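Local coordinates for protein transcriptional regulator AefR (Pseudomonas syringae pv. tomato, PDB 3CDL) that probably binds operator DNA through a helix-turn-helix and regulates transcription, as a member of the TetR family, at residues A20-R25 against A106-G111. Numbering follows the deposited sequence.
Sequences AEFGDR and ARVVVG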
# COMPACT_ATOMS: atom_id res chain seq x y z
N ALA B 20 6.70 -9.01 -17.63
CA ALA B 20 6.31 -8.22 -18.78
C ALA B 20 4.94 -8.64 -19.28
O ALA B 20 4.04 -7.81 -19.40
CB ALA B 20 7.33 -8.39 -19.87
N GLU B 21 4.77 -9.94 -19.54
CA GLU B 21 3.49 -10.45 -20.03
C GLU B 21 2.36 -10.27 -19.03
O GLU B 21 1.28 -9.85 -19.43
CB GLU B 21 3.58 -11.91 -20.48
CG GLU B 21 4.26 -12.16 -21.85
CD GLU B 21 3.53 -11.55 -23.07
OE1 GLU B 21 4.20 -11.27 -24.09
OE2 GLU B 21 2.29 -11.35 -23.01
N PHE B 22 2.59 -10.58 -17.75
CA PHE B 22 1.56 -10.41 -16.72
C PHE B 22 1.26 -8.92 -16.55
O PHE B 22 0.17 -8.53 -16.12
CB PHE B 22 1.98 -10.96 -15.35
CG PHE B 22 2.19 -12.44 -15.32
CD1 PHE B 22 3.17 -12.99 -14.49
CD2 PHE B 22 1.43 -13.30 -16.10
CE1 PHE B 22 3.39 -14.37 -14.46
CE2 PHE B 22 1.64 -14.69 -16.06
CZ PHE B 22 2.62 -15.23 -15.25
N GLY B 23 2.25 -8.09 -16.86
CA GLY B 23 2.06 -6.66 -16.83
C GLY B 23 1.23 -6.24 -18.03
O GLY B 23 0.46 -5.29 -17.95
N ASP B 24 1.37 -6.96 -19.13
CA ASP B 24 0.72 -6.57 -20.37
C ASP B 24 -0.70 -7.09 -20.42
O ASP B 24 -1.65 -6.31 -20.48
CB ASP B 24 1.51 -7.07 -21.59
CG ASP B 24 2.88 -6.38 -21.73
OD1 ASP B 24 3.17 -5.48 -20.90
OD2 ASP B 24 3.65 -6.73 -22.66
N ARG B 25 -0.84 -8.41 -20.39
CA ARG B 25 -2.12 -9.08 -20.58
C ARG B 25 -2.89 -9.18 -19.27
O ARG B 25 -4.12 -9.23 -19.26
CB ARG B 25 -1.91 -10.48 -21.17
CG ARG B 25 -0.87 -10.60 -22.27
CD ARG B 25 -1.44 -10.30 -23.66
NE ARG B 25 -0.46 -10.59 -24.71
CZ ARG B 25 -0.76 -10.73 -26.01
NH1 ARG B 25 -2.02 -10.60 -26.45
NH2 ARG B 25 0.22 -11.00 -26.87
N ALA B 106 6.93 -6.26 -7.96
CA ALA B 106 5.99 -5.85 -6.95
C ALA B 106 4.63 -5.52 -7.57
O ALA B 106 3.59 -5.99 -7.09
CB ALA B 106 6.54 -4.67 -6.21
N ARG B 107 4.66 -4.71 -8.63
CA ARG B 107 3.44 -4.31 -9.33
C ARG B 107 2.66 -5.53 -9.84
O ARG B 107 1.48 -5.72 -9.50
CB ARG B 107 3.76 -3.39 -10.49
CG ARG B 107 3.46 -1.95 -10.23
CD ARG B 107 3.85 -1.08 -11.42
NE ARG B 107 5.30 -1.12 -11.66
CZ ARG B 107 6.14 -0.12 -11.39
NH1 ARG B 107 5.68 1.01 -10.89
NH2 ARG B 107 7.44 -0.25 -11.64
N VAL B 108 3.30 -6.36 -10.66
CA VAL B 108 2.60 -7.55 -11.13
C VAL B 108 2.12 -8.47 -9.99
O VAL B 108 1.05 -9.02 -10.11
CB VAL B 108 3.26 -8.29 -12.38
CG1 VAL B 108 4.08 -7.33 -13.22
CG2 VAL B 108 4.08 -9.47 -11.99
N VAL B 109 2.87 -8.57 -8.88
CA VAL B 109 2.46 -9.49 -7.79
C VAL B 109 1.25 -8.97 -7.00
O VAL B 109 0.28 -9.70 -6.77
CB VAL B 109 3.63 -9.89 -6.83
CG1 VAL B 109 3.13 -10.75 -5.70
CG2 VAL B 109 4.68 -10.66 -7.59
N VAL B 110 1.34 -7.71 -6.59
CA VAL B 110 0.20 -6.99 -6.06
C VAL B 110 -0.97 -7.00 -7.02
O VAL B 110 -2.12 -7.24 -6.63
CB VAL B 110 0.58 -5.54 -5.71
CG1 VAL B 110 -0.66 -4.78 -5.18
CG2 VAL B 110 1.70 -5.54 -4.68
N GLY B 111 -0.70 -6.73 -8.29
CA GLY B 111 -1.74 -6.77 -9.31
C GLY B 111 -2.38 -8.14 -9.42
O GLY B 111 -3.58 -8.26 -9.68
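Gly-23, near the C-terminal end of helix 9-24, and Val-108, midway along helix 100-114, have their CA atoms 5.8 Å apart, the closest such pair across the two segments. The pair illustrates a branched side chain of one helix resting on the backbone of another. The CB of Val-108 is directed at segment 20-25, and its CG1 lies against bare backbone, 4.1 Å from Gly-23 N and 4.2 Å from Gly-23 CA. Its other branch, CG2, lies at the edge of the Phe-22 ring, near the ring plane, while the CB atoms of Phe-22 and Val-108 stand 4.2 Å apart. Phe-22 thus offers mainly its root: with CG beside the backbone N and anti to the carbonyl carbon (chi1 -64°), the ring swings away from helix 100-114 toward Phe-27, whose ring it meets with the two planes at about 50°. The contact is small, burying 109 Å² over both sides, and rests on van der Waals packing. On the side of helix 9-24 turned from Val-108, Arg-25 NE makes a weak hydrogen bond, part of a salt bridge, to Glu-21 OE2 at 3.3 Å. This contact joins the probable DNA-binding region to the C-terminal region: Phe-22 also packs on Ile-35 of helix 32-39, and Val-108 on Met-60 of helix 53-64.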